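Local atomic coordinates of caltubin, EF-hand (PDB entry 6VAN), a protein that probably binds calcium as an EF-hand protein, its loops holding strontium ions in this crystal. Residues Asp136-Lys139 with Thr140-Ser143; Gly79-Glu82 with Trp83-Leu86. All blocks are in the same frame, centred on the assembly; numbering follows the deposited sequence.

Interaction 1: Asp136-Lys139 with Thr140-Ser143. With SR (strontium ion), chain I; SR (strontium ion), chain F; EDO (1,2-ethanediol), chain K.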
# COMPACT_ATOMS: atom_id res chain seq x y z
N ASP A 136 4.56 11.49 10.57
CA ASP A 136 5.80 11.36 11.34
C ASP A 136 5.75 10.17 12.33
O ASP A 136 6.78 9.60 12.62
CB ASP A 136 6.15 12.67 12.02
CG ASP A 136 6.89 13.57 11.05
OD1 ASP A 136 8.00 13.18 10.62
OD2 ASP A 136 6.31 14.61 10.70
N GLU A 137 4.57 9.86 12.84
CA GLU A 137 4.40 8.65 13.66
C GLU A 137 4.41 7.41 12.75
O GLU A 137 5.13 6.43 13.05
CB GLU A 137 3.10 8.74 14.43
CG GLU A 137 3.13 9.76 15.57
CD GLU A 137 1.78 10.02 16.19
OE1 GLU A 137 0.75 10.04 15.47
OE2 GLU A 137 1.72 10.19 17.41
N PHE A 138 3.62 7.45 11.70
CA PHE A 138 3.47 6.30 10.78
C PHE A 138 4.82 5.84 10.25
O PHE A 138 5.12 4.63 10.18
CB PHE A 138 2.57 6.70 9.63
CG PHE A 138 2.37 5.65 8.59
CD1 PHE A 138 1.50 4.60 8.82
CD2 PHE A 138 3.01 5.73 7.38
CE1 PHE A 138 1.31 3.63 7.85
CE2 PHE A 138 2.80 4.77 6.41
CZ PHE A 138 1.94 3.73 6.64
N LYS A 139 5.69 6.77 9.87
CA LYS A 139 6.95 6.37 9.20
C LYS A 139 7.81 5.53 10.13
O LYS A 139 8.64 4.76 9.62
CB LYS A 139 7.73 7.61 8.74
CG LYS A 139 8.29 8.44 9.88
CD LYS A 139 8.96 9.73 9.45
CE LYS A 139 9.74 10.31 10.61
NZ LYS A 139 10.08 11.73 10.41
N THR A 140 7.64 5.65 11.44
CA THR A 140 8.49 4.90 12.38
C THR A 140 8.16 3.41 12.30
O THR A 140 8.99 2.60 12.76
CB THR A 140 8.33 5.36 13.83
OG1 THR A 140 7.06 5.02 14.36
CG2 THR A 140 8.57 6.84 14.01
N LEU A 141 7.03 3.03 11.72
CA LEU A 141 6.63 1.60 11.68
C LEU A 141 7.51 0.84 10.70
O LEU A 141 7.48 -0.38 10.73
CB LEU A 141 5.16 1.51 11.30
CG LEU A 141 4.19 2.10 12.31
CD1 LEU A 141 2.80 2.18 11.71
CD2 LEU A 141 4.18 1.32 13.62
N TYR A 142 8.29 1.54 9.88
CA TYR A 142 9.20 0.89 8.92
C TYR A 142 10.54 0.54 9.54
O TYR A 142 11.30 -0.14 8.84
CB TYR A 142 9.36 1.76 7.69
CG TYR A 142 8.14 1.71 6.82
CD1 TYR A 142 7.97 0.68 5.92
CD2 TYR A 142 7.11 2.64 6.94
CE1 TYR A 142 6.84 0.60 5.12
CE2 TYR A 142 5.99 2.59 6.14
CZ TYR A 142 5.85 1.57 5.23
OH TYR A 142 4.71 1.49 4.47
N SER A 143 10.80 0.89 10.78
CA SER A 143 12.12 0.61 11.41
C SER A 143 11.95 0.15 12.86
O SER A 143 12.58 0.70 13.76
CB SER A 143 12.98 1.83 11.32
OG SER A 143 12.45 2.87 12.11
SR SR I . 13.19 2.92 14.58
SR SR F . -0.95 10.52 17.32
C1 EDO K . 12.35 6.29 9.73
O1 EDO K . 13.23 6.17 10.84
C2 EDO K . 12.00 4.99 9.15
O2 EDO K . 11.26 4.17 10.04
O HOH W 1 10.69 2.78 14.91
O HOH W 2 -1.77 12.55 16.07
O HOH W 3 0.52 12.97 17.02
O HOH W 4 12.19 5.39 13.44
O HOH W 5 12.93 1.64 16.81
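Thr140 has OG1 between its own backbone N and carbonyl carbon (chi1 69°), and this turns the hydroxyl back onto the carbonyl of Glu137. OG1 donates to Glu137 O over 2.7 Å in the carbonyl plane, while Thr140 N reaches the same oxygen from above that plane at 3.1 Å, so one residue grips the acceptor twice. Phe138, with CG anti to its nitrogen (chi1 178°), receives the edge of Tyr142 in an offset edge-to-face pair, with ring centroids 5.9 Å apart and planes at 78°; Leu141 crosses Phe138 at about a right angle, CD1 to CD1 at 4.0 Å. On the outer side the extended Lys139 chain brings NZ to Asp136 OD1 in a 2.5 Å salt bridge. A methionine in place of Lys139 would probably leave the Asp136 carboxylate without its cationic mate. Further on, Ser143 binds a strontium ion through both O and OG. Glu137 holds another strontium with both carboxylate oxygens, closing the last EF-hand loop with Asp126, Asn128, Asp130 and Lys132; Ser134 N donates to OE1 and Ala127 N to OE2, steadying the carboxylate. Beyond helix 135-138, Tyr142 rests, like Lys139, on helix 77-87, and Leu141 on Ala125.

Interaction 2: Gly79-Glu82 with Trp83-Leu86; sequences GANE and WFKL
Lys85 N donates to Asn81 O at 2.8 Å, one of three successive i-to-i-4 bonds that knit these two turns of the alpha-helix entering the third EF-hand. Phe84 N meets Ala80 O at 2.9 Å, and Leu86 N reaches Glu82 O over a longer 3.1 Å. The carboxylate of Glu82 belongs to a wider network: an extended chain carries it away from the helix to salt bridges with Arg51 and Arg52 of helix 42-52, which pair its two oxygens with separate arginines and tie this helix to the preceding EF-hand. These cations would probably keep the buried acid ionised.

Packing along the helix surface follows the same three- and four-residue spacing. Asn81 crosses Phe84 and Lys85 obliquely, OD1 lying 3.8 Å from Phe84 CD2 and the amide plane turned 31° from the ring. The Lys85 chain, bent at chi3 (-66°), folds back beside Asn81, with CG 3.3 Å from Asn81 O and CE close to ND2. Leu86 sets CG against Glu82 O, and its side chain also touches Phe48 of helix 42-52 and Ile33 of helix 26-34. Trp83 lies between the halves of the molecule, touching Tyr32 and Arg52 on one and Tyr142 on the other. Its indole also carries Glu82 OE1 over one face, toward the rim, while the pyrrole carbon CD1 leans back on Gly79 O at 3.4 Å.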
# COMPACT_ATOMS: atom_id res chain seq x y z
N GLY A 79 7.91 7.06 -0.21
CA GLY A 79 7.26 5.74 -0.33
C GLY A 79 6.33 5.49 0.84
O GLY A 79 5.23 4.98 0.62
N ALA A 80 6.76 5.79 2.05
CA ALA A 80 5.90 5.64 3.25
C ALA A 80 4.66 6.55 3.11
O ALA A 80 3.56 6.10 3.42
CB ALA A 80 6.69 5.93 4.50
N ASN A 81 4.85 7.78 2.65
CA ASN A 81 3.74 8.74 2.50
C ASN A 81 2.70 8.22 1.51
O ASN A 81 1.52 8.51 1.67
CB ASN A 81 4.29 10.10 2.12
CG ASN A 81 3.29 11.20 2.33
OD1 ASN A 81 2.47 11.14 3.22
ND2 ASN A 81 3.41 12.25 1.54
N GLU A 82 3.13 7.53 0.48
CA GLU A 82 2.16 6.99 -0.50
C GLU A 82 1.19 6.04 0.20
O GLU A 82 0.01 6.17 0.00
CB GLU A 82 2.92 6.25 -1.59
CG GLU A 82 2.02 5.63 -2.64
CD GLU A 82 2.83 5.00 -3.77
OE1 GLU A 82 3.41 3.94 -3.54
OE2 GLU A 82 2.89 5.59 -4.84
N TRP A 83 1.69 5.12 1.02
CA TRP A 83 0.80 4.18 1.75
C TRP A 83 0.01 4.93 2.83
O TRP A 83 -1.12 4.60 3.09
CB TRP A 83 1.62 3.03 2.34
CG TRP A 83 2.28 2.20 1.30
CD1 TRP A 83 3.61 2.06 1.08
CD2 TRP A 83 1.62 1.42 0.29
NE1 TRP A 83 3.83 1.27 -0.00
CE2 TRP A 83 2.63 0.87 -0.52
CE3 TRP A 83 0.29 1.18 -0.02
CZ2 TRP A 83 2.32 0.03 -1.60
CZ3 TRP A 83 -0.01 0.35 -1.08
CH2 TRP A 83 1.00 -0.22 -1.84
N PHE A 84 0.63 5.92 3.47
CA PHE A 84 -0.07 6.77 4.46
C PHE A 84 -1.31 7.39 3.79
O PHE A 84 -2.44 7.27 4.30
CB PHE A 84 0.88 7.84 4.97
CG PHE A 84 0.28 8.74 6.03
CD1 PHE A 84 0.18 8.32 7.34
CD2 PHE A 84 -0.20 10.00 5.70
CE1 PHE A 84 -0.36 9.15 8.31
CE2 PHE A 84 -0.75 10.82 6.68
CZ PHE A 84 -0.84 10.39 7.97
N LYS A 85 -1.11 8.04 2.64
CA LYS A 85 -2.21 8.74 1.93
C LYS A 85 -3.27 7.74 1.50
O LYS A 85 -4.47 8.08 1.56
CB LYS A 85 -1.66 9.55 0.77
CG LYS A 85 -0.83 10.72 1.26
CD LYS A 85 -0.58 11.76 0.24
CE LYS A 85 0.27 11.28 -0.90
NZ LYS A 85 0.53 12.41 -1.84
N LEU A 86 -2.89 6.55 1.07
CA LEU A 86 -3.91 5.55 0.63
C LEU A 86 -4.73 5.04 1.82
O LEU A 86 -5.85 4.60 1.60
CB LEU A 86 -3.20 4.42 -0.11
CG LEU A 86 -2.63 4.81 -1.47
CD1 LEU A 86 -1.97 3.63 -2.12
CD2 LEU A 86 -3.68 5.42 -2.39

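Overall arrangement
Interaction 2 comes first along the chain, on helix 77-87, and interaction 1 lies near the C-terminus, on helix 135-138 and the turn after it. These are the entering helix of the third EF-hand and the exiting helix of the fourth, and the two hands are also joined by antiparallel strands 95-96 and 132-133. The centres lie 11 Å apart, yet the contacts touch: Phe138 CG is 3.7 Å from Phe84 CD1, and Tyr142 OH is 3.6 Å from Trp83 CD1. Aromatic side chains thus pack the entering helix of the third hand against the exiting helix of the fourth and the turn beyond it.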